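Local coordinates for regulatory protein of LacI family (Chloroflexus aggregans, PDB 3BBL), which probably regulates transcription as a DNA-binding protein of the LacI family, whose periplasmic-binding-protein-like core is expected to sense a small effector molecule, at residues I7-T12 and V69-N74; P16-H21 and T194-M199; E48-I53 and Y75-V80; S237-P242 and L270-I275. All coordinates share one frame; numbering follows the deposited sequence.

Contact 1 of 4, residues I7-T12 and V69-N74; sequences IGYSWT and VLSSIN. With EDO (1,2-ethanediol), chain B.
The Tyr9 ring meets Val69 at its edge, where Val69 O lies near the ring plane, 3.3 Å from Tyr9 CD1, while Ser71 OG stands obliquely to the same ring. These residues sit where two neighbouring parallel strands, 6-9 and 67-70, run out into loops, in the Rossmann-like sheet of a periplasmic-binding-protein fold. With CG trans to the backbone N (chi1 -179°), the Tyr9 side chain runs forward along its strand and carries the phenol to Ser71, where Tyr9 OH and Ser71 OG share a hydrogen bond of 2.8 Å. The Trp11 indole turns away from 69-74; a 1,2-ethanediol, probably from the crystallisation liquor, rests C2 over the centre of one face, and Trp11 NE1 bonds Ser28 of the second subunit. Between the strands, Val69 N donates to Gly8 O at 3.0 Å, and Ile7 CG2 packs on Val69 CG2. Beyond this the backbones spread and water fills in: one molecule accepts from Ser71 N and donates to Ser10 O, and another links Ser10 OG to Val69 O. A third water accepts from Thr12 N at 3.0 Å and is hydrogen-bonded to both Ser71 OG, at 2.6 Å, and Ser72 OG.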
loop_
_atom_site.group_PDB
_atom_site.type_symbol
_atom_site.label_atom_id
_atom_site.label_comp_id
_atom_site.label_asym_id
_atom_site.label_seq_id
_atom_site.Cartn_x
_atom_site.Cartn_y
_atom_site.Cartn_z
ATOM N N ILE A 7 -3.286 -1.943 23.013
ATOM C CA ILE A 7 -2.604 -3.104 22.452
ATOM C C ILE A 7 -1.424 -2.623 21.623
ATOM O O ILE A 7 -1.582 -1.831 20.695
ATOM C CB ILE A 7 -3.570 -3.924 21.563
ATOM C CG1 ILE A 7 -4.726 -4.448 22.417
ATOM C CG2 ILE A 7 -2.830 -5.079 20.894
ATOM C CD1 ILE A 7 -5.956 -4.840 21.631
ATOM N N GLY A 8 -0.235 -3.090 21.977
ATOM C CA GLY A 8 0.951 -2.685 21.250
ATOM C C GLY A 8 1.137 -3.452 19.957
ATOM O O GLY A 8 0.927 -4.667 19.903
ATOM N N TYR A 9 1.524 -2.735 18.909
ATOM C CA TYR A 9 1.757 -3.353 17.613
ATOM C C TYR A 9 2.935 -2.697 16.905
ATOM O O TYR A 9 3.222 -1.522 17.108
ATOM C CB TYR A 9 0.506 -3.253 16.722
ATOM C CG TYR A 9 0.686 -3.911 15.368
ATOM C CD1 TYR A 9 1.014 -5.262 15.273
ATOM C CD2 TYR A 9 0.600 -3.170 14.186
ATOM C CE1 TYR A 9 1.260 -5.861 14.048
ATOM C CE2 TYR A 9 0.847 -3.762 12.948
ATOM C CZ TYR A 9 1.183 -5.109 12.885
ATOM O OH TYR A 9 1.485 -5.703 11.673
ATOM N N SER A 10 3.623 -3.476 16.082
ATOM C CA SER A 10 4.754 -2.974 15.319
ATOM C C SER A 10 4.846 -3.780 14.030
ATOM O O SER A 10 4.438 -4.937 13.982
ATOM C CB SER A 10 6.060 -3.113 16.113
ATOM O OG SER A 10 6.408 -4.470 16.286
ATOM N N TRP A 11 5.381 -3.169 12.983
ATOM C CA TRP A 11 5.509 -3.871 11.714
ATOM C C TRP A 11 6.876 -3.651 11.102
ATOM O O TRP A 11 7.494 -2.602 11.293
ATOM C CB TRP A 11 4.404 -3.430 10.743
ATOM C CG TRP A 11 4.360 -1.963 10.476
ATOM C CD1 TRP A 11 4.921 -1.301 9.420
ATOM C CD2 TRP A 11 3.681 -0.971 11.255
ATOM N NE1 TRP A 11 4.621 0.042 9.486
ATOM C CE2 TRP A 11 3.858 0.270 10.598
ATOM C CE3 TRP A 11 2.927 -1.013 12.434
ATOM C CZ2 TRP A 11 3.317 1.460 11.094
ATOM C CZ3 TRP A 11 2.389 0.172 12.924
ATOM C CH2 TRP A 11 2.580 1.390 12.251
ATOM N N THR A 12 7.347 -4.659 10.376
ATOM C CA THR A 12 8.646 -4.592 9.730
ATOM C C THR A 12 8.620 -3.537 8.633
ATOM O O THR A 12 7.584 -3.261 8.039
ATOM C CB THR A 12 9.035 -5.954 9.132
ATOM O OG1 THR A 12 10.381 -5.893 8.656
ATOM C CG2 THR A 12 8.115 -6.314 7.987
ATOM N N VAL A 69 0.392 -7.640 19.633
ATOM C CA VAL A 69 0.031 -8.390 18.449
ATOM C C VAL A 69 1.364 -8.373 17.706
ATOM O O VAL A 69 2.014 -7.329 17.626
ATOM C CB VAL A 69 -1.047 -7.692 17.620
ATOM C CG1 VAL A 69 -1.198 -8.401 16.274
ATOM C CG2 VAL A 69 -2.376 -7.734 18.364
ATOM N N LEU A 70 1.794 -9.530 17.215
ATOM C CA LEU A 70 3.064 -9.628 16.502
ATOM C C LEU A 70 2.833 -10.064 15.061
ATOM O O LEU A 70 1.953 -10.874 14.795
ATOM C CB LEU A 70 3.983 -10.656 17.182
ATOM C CG LEU A 70 4.178 -10.645 18.702
ATOM C CD1 LEU A 70 4.937 -11.901 19.114
ATOM C CD2 LEU A 70 4.926 -9.394 19.140
ATOM N N SER A 71 3.625 -9.520 14.138
ATOM C CA SER A 71 3.543 -9.893 12.725
ATOM C C SER A 71 4.966 -10.175 12.244
ATOM O O SER A 71 5.921 -9.878 12.961
ATOM C CB SER A 71 2.882 -8.786 11.894
ATOM O OG SER A 71 3.572 -7.564 11.994
ATOM N N SER A 72 5.110 -10.745 11.046
ATOM C CA SER A 72 6.426 -11.106 10.506
ATOM C C SER A 72 7.057 -12.142 11.426
ATOM O O SER A 72 8.184 -11.974 11.892
ATOM C CB SER A 72 7.360 -9.895 10.419
ATOM O OG SER A 72 7.023 -9.056 9.335
ATOM N N ILE A 73 6.324 -13.212 11.689
ATOM C CA ILE A 73 6.814 -14.253 12.577
ATOM C C ILE A 73 7.757 -15.227 11.891
ATOM O O ILE A 73 7.391 -15.873 10.917
ATOM C CB ILE A 73 5.655 -15.078 13.172
ATOM C CG1 ILE A 73 4.531 -14.150 13.649
ATOM C CG2 ILE A 73 6.179 -15.945 14.311
ATOM C CD1 ILE A 73 4.933 -13.202 14.762
ATOM N N ASN A 74 8.971 -15.333 12.415
ATOM C CA ASN A 74 9.960 -16.264 11.877
ATOM C C ASN A 74 10.008 -17.498 12.765
ATOM O O ASN A 74 9.326 -17.556 13.780
ATOM C CB ASN A 74 11.347 -15.620 11.834
ATOM C CG ASN A 74 11.471 -14.584 10.740
ATOM O OD1 ASN A 74 11.101 -14.835 9.588
ATOM N ND2 ASN A 74 11.998 -13.413 11.086
HETATM C C1 EDO B . 7.697 1.602 12.771
HETATM O O1 EDO B . 8.853 0.778 12.864
HETATM C C2 EDO B . 6.428 0.748 12.912
HETATM O O2 EDO B . 6.710 -0.505 13.554
HETATM O O HOH W 1 5.212 -7.286 14.901
HETATM O O HOH W 2 4.591 -6.124 17.501
HETATM O O HOH W 3 5.253 -6.827 10.161
#

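Contact 2 of 4, residues P16-H21 and T194-M199; sequences PGQVNH and TLNDTM
The irregular backbone of 16-21 passes closest to the first turn of helix 197-209 at Val19 and Thr198, whose CA atoms are 5.7 Å apart, and Val19 N reaches Thr198 OG1 in a weak hydrogen bond of 3.4 Å. Thr198 presents its two branches separately: the hydroxyl, beside its own backbone N (chi1 -49°), meets Val19, whereas CG2 lies 3.8 Å from Gly17 O. Gln18 bends at chi2 (68°) and brings its terminal amide up to the side chains of Asn196, the N-cap residue, and Thr198; the two amide planes are turned 59° apart. Replacing Gln18 with alanine would probably open a gap beside Thr198 and deprive the Asn196 amide of its polar neighbour. Nearby, Val19 CG1 comes to 4.5 Å from Asp197 CB. Asp197 itself turns its carboxylate to Ala226 N and Ser238 OG. The contact thus spans the two lobes of the periplasmic-binding-protein fold, joining the loop between strand 6-9 and helix 23-36 to the start of helix 197-209, with Phe170 of helix 170-181 against Thr198, Ile201 of helix 197-209 touching Val19, and Tyr231 of the second subunit bonded to Gly17 O.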
loop_
_atom_site.group_PDB
_atom_site.type_symbol
_atom_site.label_atom_id
_atom_site.label_comp_id
_atom_site.label_asym_id
_atom_site.label_seq_id
_atom_site.Cartn_x
_atom_site.Cartn_y
_atom_site.Cartn_z
ATOM N N PRO A 16 11.496 -0.925 -0.203
ATOM C CA PRO A 16 11.076 -0.010 -1.265
ATOM C C PRO A 16 11.087 -0.840 -2.554
ATOM O O PRO A 16 12.152 -1.276 -3.012
ATOM C CB PRO A 16 12.159 1.065 -1.235
ATOM C CG PRO A 16 13.387 0.282 -0.846
ATOM C CD PRO A 16 12.868 -0.632 0.250
ATOM N N GLY A 17 9.906 -1.092 -3.114
ATOM C CA GLY A 17 9.830 -1.886 -4.326
ATOM C C GLY A 17 8.813 -3.005 -4.233
ATOM O O GLY A 17 8.641 -3.772 -5.180
ATOM N N GLN A 18 8.133 -3.100 -3.090
ATOM C CA GLN A 18 7.125 -4.140 -2.902
ATOM C C GLN A 18 5.733 -3.607 -3.259
ATOM O O GLN A 18 5.286 -2.586 -2.735
ATOM C CB GLN A 18 7.142 -4.652 -1.460
ATOM C CG GLN A 18 6.702 -6.105 -1.331
ATOM C CD GLN A 18 7.691 -7.076 -1.962
ATOM O OE1 GLN A 18 7.409 -8.267 -2.078
ATOM N NE2 GLN A 18 8.857 -6.571 -2.363
ATOM N N VAL A 19 5.063 -4.325 -4.158
ATOM C CA VAL A 19 3.739 -3.968 -4.661
ATOM C C VAL A 19 2.607 -4.057 -3.618
ATOM O O VAL A 19 1.609 -3.327 -3.715
ATOM C CB VAL A 19 3.388 -4.857 -5.888
ATOM C CG1 VAL A 19 1.958 -5.283 -5.868
ATOM C CG2 VAL A 19 3.617 -4.096 -7.122
ATOM N N ASN A 20 2.744 -4.943 -2.634
ATOM C CA ASN A 20 1.682 -5.083 -1.645
ATOM C C ASN A 20 2.002 -4.452 -0.287
ATOM O O ASN A 20 3.136 -4.520 0.203
ATOM C CB ASN A 20 1.332 -6.565 -1.481
ATOM C CG ASN A 20 0.031 -6.769 -0.736
ATOM O OD1 ASN A 20 -0.833 -5.879 -0.724
ATOM N ND2 ASN A 20 -0.131 -7.941 -0.122
ATOM N N HIS A 21 0.985 -3.821 0.296
ATOM C CA HIS A 21 1.088 -3.167 1.598
ATOM C C HIS A 21 -0.183 -3.473 2.384
ATOM O O HIS A 21 -1.160 -2.720 2.326
ATOM C CB HIS A 21 1.238 -1.654 1.426
ATOM C CG HIS A 21 2.463 -1.253 0.667
ATOM N ND1 HIS A 21 3.472 -0.498 1.228
ATOM C CD2 HIS A 21 2.852 -1.517 -0.602
ATOM C CE1 HIS A 21 4.429 -0.315 0.337
ATOM N NE2 HIS A 21 4.080 -0.925 -0.782
ATOM N N THR A 194 3.807 -18.021 -8.284
ATOM C CA THR A 194 4.801 -17.209 -7.570
ATOM C C THR A 194 4.377 -16.994 -6.113
ATOM O O THR A 194 3.184 -17.030 -5.796
ATOM C CB THR A 194 5.014 -15.834 -8.256
ATOM O OG1 THR A 194 3.833 -15.036 -8.134
ATOM C CG2 THR A 194 5.336 -16.029 -9.718
ATOM N N LEU A 195 5.336 -16.768 -5.219
ATOM C CA LEU A 195 4.980 -16.581 -3.814
ATOM C C LEU A 195 4.491 -15.204 -3.400
ATOM O O LEU A 195 4.102 -15.013 -2.251
ATOM C CB LEU A 195 6.110 -17.043 -2.896
ATOM C CG LEU A 195 6.338 -18.563 -2.957
ATOM C CD1 LEU A 195 7.001 -19.035 -1.660
ATOM C CD2 LEU A 195 5.022 -19.292 -3.165
ATOM N N ASN A 196 4.530 -14.246 -4.323
ATOM C CA ASN A 196 3.984 -12.910 -4.089
ATOM C C ASN A 196 3.763 -12.265 -5.450
ATOM O O ASN A 196 4.310 -12.729 -6.445
ATOM C CB ASN A 196 4.859 -12.060 -3.139
ATOM C CG ASN A 196 6.089 -11.473 -3.790
ATOM O OD1 ASN A 196 6.902 -10.847 -3.110
ATOM N ND2 ASN A 196 6.243 -11.660 -5.085
ATOM N N ASP A 197 2.928 -11.234 -5.509
ATOM C CA ASP A 197 2.630 -10.595 -6.780
ATOM C C ASP A 197 3.802 -9.856 -7.392
ATOM O O ASP A 197 3.900 -9.744 -8.618
ATOM C CB ASP A 197 1.438 -9.653 -6.640
ATOM C CG ASP A 197 0.152 -10.384 -6.313
ATOM O OD1 ASP A 197 0.060 -11.599 -6.564
ATOM O OD2 ASP A 197 -0.780 -9.735 -5.823
ATOM N N THR A 198 4.700 -9.352 -6.557
ATOM C CA THR A 198 5.865 -8.650 -7.088
ATOM C C THR A 198 6.643 -9.591 -8.008
ATOM O O THR A 198 7.072 -9.195 -9.091
ATOM C CB THR A 198 6.789 -8.174 -5.963
ATOM O OG1 THR A 198 6.008 -7.502 -4.973
ATOM C CG2 THR A 198 7.826 -7.214 -6.502
HETATM N N MSE A 199 6.819 -10.835 -7.565
HETATM C CA MSE A 199 7.519 -11.842 -8.349
HETATM C C MSE A 199 6.753 -12.116 -9.638
HETATM O O MSE A 199 7.341 -12.179 -10.717
HETATM C CB MSE A 199 7.675 -13.137 -7.552
HETATM C CG MSE A 199 8.572 -12.988 -6.357
HETATM SE SE MSE A 199 8.658 -14.737 -5.503
HETATM C CE MSE A 199 10.473 -15.220 -5.966
#

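Contact 3 of 4, residues E48-I53 and Y75-V80; sequences EDRSQI and YNDPRV
Charge dominates the meeting of Arg50 with Asp77 and Arg79, which together form a salt-bridge network. Its firm part lies within 75-80: Arg79 grips Asp77 side-on with two nitrogens, NE reaching the syn lone pair of Asp77 OD2 at 2.8 Å and NH2 meeting Asp77 OD1 at 3.2 Å from above the carboxylate plane. Arg50 joins more loosely, its NE lying 4.0 Å from Asp77 OD1 in a long salt bridge, with the guanidinium and carboxylate planes 80° apart. The stronger polar partner of Arg50 NE is Ser72 O. Arg50 NE also stands over one face of the Arg79 guanidinium, 3.7 Å from Arg79 NH2; the Asp77 carboxylate close to both probably eases this approach of like charges.

Among hydrogen bonds, Asp77 is the N-cap of helix 78-85 and accepts weakly from Arg79 N through OD2, while its OD1 takes Asn74 N. In 48-53, a type I turn from Asp49 to Gln52 is closed by Gln52 N to Asp49 O, and Ser51 OG donates to Asp49 OD1.

Nonpolar packing completes the contact. Pro78 CG packs against the turn, 3.7 Å from Arg50 CB, and Ile53 CG2 rests 4.2 Å from Arg79 CA. Arg50 is extended from CG to NE (chi2 177°), which takes the chain past the proline and brings CD to 3.5 Å from Asp77 OD1.

The contact brings together the starts of two helices: the turn follows strand 40-43 and leads into helix 54-61 with Ile53 at its N-cap, while Pro78 begins helix 78-85, which follows strand 67-70.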
loop_
_atom_site.group_PDB
_atom_site.type_symbol
_atom_site.label_atom_id
_atom_site.label_comp_id
_atom_site.label_asym_id
_atom_site.label_seq_id
_atom_site.Cartn_x
_atom_site.Cartn_y
_atom_site.Cartn_z
ATOM N N GLU A 48 14.280 -4.173 13.488
ATOM C CA GLU A 48 14.584 -5.108 12.410
ATOM C C GLU A 48 15.342 -6.317 12.934
ATOM O O GLU A 48 15.231 -7.416 12.382
ATOM C CB GLU A 48 15.358 -4.413 11.287
ATOM C CG GLU A 48 14.527 -3.376 10.513
ATOM C CD GLU A 48 13.115 -3.868 10.162
ATOM O OE1 GLU A 48 12.958 -5.058 9.805
ATOM O OE2 GLU A 48 12.161 -3.057 10.231
ATOM N N ASP A 49 16.116 -6.117 13.996
ATOM C CA ASP A 49 16.821 -7.223 14.624
ATOM C C ASP A 49 15.832 -7.719 15.671
ATOM O O ASP A 49 15.801 -7.216 16.788
ATOM C CB ASP A 49 18.110 -6.745 15.291
ATOM C CG ASP A 49 18.731 -7.813 16.182
ATOM O OD1 ASP A 49 18.648 -9.009 15.831
ATOM O OD2 ASP A 49 19.308 -7.456 17.232
ATOM N N ARG A 50 15.011 -8.693 15.297
ATOM C CA ARG A 50 13.991 -9.227 16.193
ATOM C C ARG A 50 14.499 -9.684 17.554
ATOM O O ARG A 50 13.721 -9.797 18.502
ATOM C CB ARG A 50 13.240 -10.375 15.509
ATOM C CG ARG A 50 12.373 -9.940 14.341
ATOM C CD ARG A 50 11.711 -11.135 13.671
ATOM N NE ARG A 50 10.860 -10.740 12.550
ATOM C CZ ARG A 50 11.289 -10.073 11.481
ATOM N NH1 ARG A 50 12.563 -9.717 11.372
ATOM N NH2 ARG A 50 10.439 -9.754 10.514
ATOM N N SER A 51 15.799 -9.944 17.657
ATOM C CA SER A 51 16.374 -10.385 18.923
ATOM C C SER A 51 16.319 -9.262 19.959
ATOM O O SER A 51 16.155 -9.518 21.151
ATOM C CB SER A 51 17.821 -10.845 18.725
ATOM O OG SER A 51 18.657 -9.767 18.359
ATOM N N GLN A 52 16.454 -8.019 19.502
ATOM C CA GLN A 52 16.398 -6.874 20.403
ATOM C C GLN A 52 14.961 -6.638 20.871
ATOM O O GLN A 52 14.163 -5.997 20.188
ATOM C CB GLN A 52 16.951 -5.633 19.707
ATOM C CG GLN A 52 18.455 -5.690 19.500
ATOM C CD GLN A 52 18.982 -4.515 18.698
ATOM O OE1 GLN A 52 18.717 -4.396 17.498
ATOM N NE2 GLN A 52 19.729 -3.634 19.359
ATOM N N ILE A 53 14.652 -7.165 22.051
ATOM C CA ILE A 53 13.322 -7.067 22.643
ATOM C C ILE A 53 13.195 -5.990 23.716
ATOM O O ILE A 53 12.221 -5.969 24.471
ATOM C CB ILE A 53 12.929 -8.410 23.275
ATOM C CG1 ILE A 53 14.035 -8.852 24.239
ATOM C CG2 ILE A 53 12.680 -9.449 22.183
ATOM C CD1 ILE A 53 13.853 -10.242 24.800
ATOM N N TYR A 75 10.797 -18.492 12.376
ATOM C CA TYR A 75 10.930 -19.695 13.193
ATOM C C TYR A 75 11.661 -19.276 14.464
ATOM O O TYR A 75 12.539 -18.411 14.417
ATOM C CB TYR A 75 11.755 -20.768 12.470
ATOM C CG TYR A 75 11.067 -21.440 11.307
ATOM C CD1 TYR A 75 11.529 -21.262 10.003
ATOM C CD2 TYR A 75 9.981 -22.287 11.510
ATOM C CE1 TYR A 75 10.930 -21.916 8.931
ATOM C CE2 TYR A 75 9.373 -22.950 10.446
ATOM C CZ TYR A 75 9.858 -22.760 9.160
ATOM O OH TYR A 75 9.276 -23.426 8.107
ATOM N N ASN A 76 11.308 -19.892 15.590
ATOM C CA ASN A 76 11.933 -19.564 16.874
ATOM C C ASN A 76 12.024 -18.045 16.996
ATOM O O ASN A 76 13.112 -17.489 17.165
ATOM C CB ASN A 76 13.350 -20.151 16.967
ATOM C CG ASN A 76 13.401 -21.629 16.638
ATOM O OD1 ASN A 76 12.583 -22.416 17.116
ATOM N ND2 ASN A 76 14.382 -22.016 15.824
ATOM N N ASP A 77 10.883 -17.374 16.890
ATOM C CA ASP A 77 10.867 -15.926 16.977
ATOM C C ASP A 77 11.227 -15.482 18.396
ATOM O O ASP A 77 10.550 -15.840 19.363
ATOM C CB ASP A 77 9.485 -15.388 16.601
ATOM C CG ASP A 77 9.530 -13.936 16.153
ATOM O OD1 ASP A 77 9.631 -13.689 14.930
ATOM O OD2 ASP A 77 9.480 -13.042 17.025
ATOM N N PRO A 78 12.308 -14.698 18.536
ATOM C CA PRO A 78 12.723 -14.227 19.861
ATOM C C PRO A 78 11.630 -13.449 20.616
ATOM O O PRO A 78 11.517 -13.550 21.838
ATOM C CB PRO A 78 13.965 -13.382 19.555
ATOM C CG PRO A 78 13.730 -12.906 18.153
ATOM C CD PRO A 78 13.167 -14.132 17.480
ATOM N N ARG A 79 10.823 -12.685 19.889
ATOM C CA ARG A 79 9.749 -11.920 20.514
ATOM C C ARG A 79 8.718 -12.856 21.146
ATOM O O ARG A 79 8.208 -12.589 22.232
ATOM C CB ARG A 79 9.059 -11.026 19.480
ATOM C CG ARG A 79 9.946 -9.952 18.859
ATOM C CD ARG A 79 9.250 -9.317 17.668
ATOM N NE ARG A 79 8.907 -10.326 16.662
ATOM C CZ ARG A 79 8.124 -10.103 15.610
ATOM N NH1 ARG A 79 7.596 -8.901 15.416
ATOM N NH2 ARG A 79 7.862 -11.085 14.758
ATOM N N VAL A 80 8.416 -13.953 20.461
ATOM C CA VAL A 80 7.447 -14.926 20.959
ATOM C C VAL A 80 8.002 -15.650 22.181
ATOM O O VAL A 80 7.284 -15.916 23.147
ATOM C CB VAL A 80 7.104 -15.968 19.871
ATOM C CG1 VAL A 80 6.184 -17.048 20.440
ATOM C CG2 VAL A 80 6.447 -15.273 18.684
#

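Contact 4 of 4, residues S237-P242 and L270-I275; sequences SSVRQP and LQPSLI. With EDO (1,2-ethanediol), chain C.
Ile275 lays its CD1 methyl over the centre of one face of the Arg240 guanidinium, 3.8 Å above the plane, an aliphatic lid on a charged group on one face of an otherwise regular antiparallel ladder. Arg240 leaves the strand with CG trans to N and bends at chi3 (-63°), which turns its flat end over the isoleucine; Arg240 NE forms a salt bridge with Asp225. Nearer the backbone, Ile275 CG1 lies 3.8 Å from Arg240 CB. Substituting alanine for Ile275 would probably strip this guanidinium face of its cover, leaving the arginine held mainly by polar partners such as Asp225. Four backbone bonds zip the strands, reciprocally between Ser238 and Ile275 and between Arg240 and Ser273. On the other face Val239 CG1 lies alongside Pro272 CB at 3.8 Å, and Val239 CG2 approaches Leu274 CD1. Past the ladder, Pro242 CG packs on Leu270 CB at 4.0 Å. In this periplasmic-binding-protein fold, 267-275 runs from beside strand 104-107 to beside strand 237-240, consistent with a strand passing between the lobes; strand 219-223 flanks 237-240 on its other side, helix 109-123 covers Leu274, and helix 243-258 begins just after Pro242.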
loop_
_atom_site.group_PDB
_atom_site.type_symbol
_atom_site.label_atom_id
_atom_site.label_comp_id
_atom_site.label_asym_id
_atom_site.label_seq_id
_atom_site.Cartn_x
_atom_site.Cartn_y
_atom_site.Cartn_z
ATOM N N SER A 237 -4.152 -13.170 -11.990
ATOM C CA SER A 237 -4.869 -14.042 -11.072
ATOM C C SER A 237 -3.945 -14.175 -9.865
ATOM O O SER A 237 -2.715 -14.249 -10.016
ATOM C CB SER A 237 -5.113 -15.404 -11.705
ATOM O OG SER A 237 -6.246 -15.352 -12.545
ATOM N N SER A 238 -4.526 -14.198 -8.671
ATOM C CA SER A 238 -3.719 -14.262 -7.461
ATOM C C SER A 238 -4.483 -14.821 -6.279
ATOM O O SER A 238 -5.707 -14.891 -6.302
ATOM C CB SER A 238 -3.230 -12.855 -7.115
ATOM O OG SER A 238 -2.287 -12.873 -6.066
ATOM N N VAL A 239 -3.746 -15.216 -5.246
ATOM C CA VAL A 239 -4.348 -15.741 -4.029
ATOM C C VAL A 239 -4.562 -14.584 -3.054
ATOM O O VAL A 239 -3.612 -13.910 -2.658
ATOM C CB VAL A 239 -3.449 -16.787 -3.349
ATOM C CG1 VAL A 239 -4.135 -17.308 -2.095
ATOM C CG2 VAL A 239 -3.153 -17.926 -4.307
ATOM N N ARG A 240 -5.816 -14.353 -2.679
ATOM C CA ARG A 240 -6.155 -13.286 -1.741
ATOM C C ARG A 240 -6.262 -13.830 -0.324
ATOM O O ARG A 240 -6.839 -14.897 -0.096
ATOM C CB ARG A 240 -7.478 -12.639 -2.124
ATOM C CG ARG A 240 -7.902 -11.514 -1.203
ATOM C CD ARG A 240 -9.270 -11.010 -1.591
ATOM N NE ARG A 240 -9.257 -10.450 -2.935
ATOM C CZ ARG A 240 -10.344 -10.253 -3.674
ATOM N NH1 ARG A 240 -11.541 -10.578 -3.205
ATOM N NH2 ARG A 240 -10.234 -9.729 -4.880
ATOM N N GLN A 241 -5.687 -13.091 0.619
ATOM C CA GLN A 241 -5.727 -13.470 2.027
ATOM C C GLN A 241 -6.675 -12.510 2.743
ATOM O O GLN A 241 -6.720 -11.324 2.423
ATOM C CB GLN A 241 -4.330 -13.381 2.652
ATOM C CG GLN A 241 -3.297 -14.303 2.032
ATOM C CD GLN A 241 -2.025 -14.382 2.853
ATOM O OE1 GLN A 241 -1.408 -13.369 3.160
ATOM N NE2 GLN A 241 -1.628 -15.595 3.213
ATOM N N PRO A 242 -7.456 -13.015 3.708
ATOM C CA PRO A 242 -8.398 -12.167 4.448
ATOM C C PRO A 242 -7.678 -11.412 5.574
ATOM O O PRO A 242 -7.817 -11.734 6.754
ATOM C CB PRO A 242 -9.413 -13.176 4.953
ATOM C CG PRO A 242 -8.539 -14.352 5.284
ATOM C CD PRO A 242 -7.586 -14.428 4.110
ATOM N N LEU A 270 -7.312 -19.077 9.185
ATOM C CA LEU A 270 -8.222 -18.583 8.165
ATOM C C LEU A 270 -7.821 -19.085 6.779
ATOM O O LEU A 270 -6.640 -19.275 6.491
ATOM C CB LEU A 270 -8.228 -17.054 8.176
ATOM C CG LEU A 270 -8.561 -16.397 9.516
ATOM C CD1 LEU A 270 -8.489 -14.890 9.374
ATOM C CD2 LEU A 270 -9.945 -16.818 9.970
ATOM N N GLN A 271 -8.811 -19.287 5.918
ATOM C CA GLN A 271 -8.564 -19.763 4.569
ATOM C C GLN A 271 -8.489 -18.636 3.542
ATOM O O GLN A 271 -9.262 -17.679 3.594
ATOM C CB GLN A 271 -9.665 -20.742 4.146
ATOM C CG GLN A 271 -9.710 -22.020 4.954
ATOM C CD GLN A 271 -8.375 -22.738 4.973
ATOM O OE1 GLN A 271 -7.762 -22.905 6.029
ATOM N NE2 GLN A 271 -7.912 -23.163 3.803
ATOM N N PRO A 272 -7.531 -18.727 2.602
ATOM C CA PRO A 272 -7.414 -17.685 1.577
ATOM C C PRO A 272 -8.360 -18.031 0.421
ATOM O O PRO A 272 -8.979 -19.093 0.414
ATOM C CB PRO A 272 -5.948 -17.769 1.176
ATOM C CG PRO A 272 -5.677 -19.240 1.278
ATOM C CD PRO A 272 -6.353 -19.613 2.589
ATOM N N SER A 273 -8.473 -17.132 -0.549
ATOM C CA SER A 273 -9.335 -17.360 -1.699
ATOM C C SER A 273 -8.548 -17.181 -2.981
ATOM O O SER A 273 -7.734 -16.272 -3.091
ATOM C CB SER A 273 -10.498 -16.372 -1.711
ATOM O OG SER A 273 -11.437 -16.682 -0.704
ATOM N N LEU A 274 -8.792 -18.051 -3.953
ATOM C CA LEU A 274 -8.112 -17.949 -5.233
ATOM C C LEU A 274 -8.923 -16.985 -6.083
ATOM O O LEU A 274 -10.130 -17.132 -6.195
ATOM C CB LEU A 274 -8.037 -19.319 -5.915
ATOM C CG LEU A 274 -7.444 -19.338 -7.328
ATOM C CD1 LEU A 274 -6.009 -18.834 -7.304
ATOM C CD2 LEU A 274 -7.503 -20.752 -7.891
ATOM N N ILE A 275 -8.263 -15.986 -6.657
ATOM C CA ILE A 275 -8.951 -15.014 -7.500
ATOM C C ILE A 275 -8.522 -15.201 -8.948
ATOM O O ILE A 275 -7.404 -14.850 -9.323
ATOM C CB ILE A 275 -8.625 -13.568 -7.086
ATOM C CG1 ILE A 275 -8.801 -13.401 -5.573
ATOM C CG2 ILE A 275 -9.532 -12.609 -7.824
ATOM C CD1 ILE A 275 -10.179 -13.767 -5.067
HETATM C C1 EDO C . -2.388 -15.199 -16.560
HETATM O O1 EDO C . -2.325 -16.614 -16.336
HETATM C C2 EDO C . -3.368 -14.534 -15.584
HETATM O O2 EDO C . -2.700 -14.170 -14.380
#

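In the fold
Contacts 1 and 2 are buried, whereas contacts 3 and 4 are only partly so. Contacts 1 and 4 reach one continuous run of strands, yet lie about 22 Å apart between centres: one joins parallel strands that diverge and are bridged by water, the other antiparallel strands held by repeated backbone bonds. Contacts 2 and 3 instead each set a loop against a helix start, the first with neutral amides and a hydroxyl, the second with charges. Contact 3 leans on contact 1 through Arg79 NH2 to Ser71 O, and contact 2 meets contact 4 through Asp197 OD1 and Ser238 OG. Contacts 1 and 2 adjoin only along the sequence.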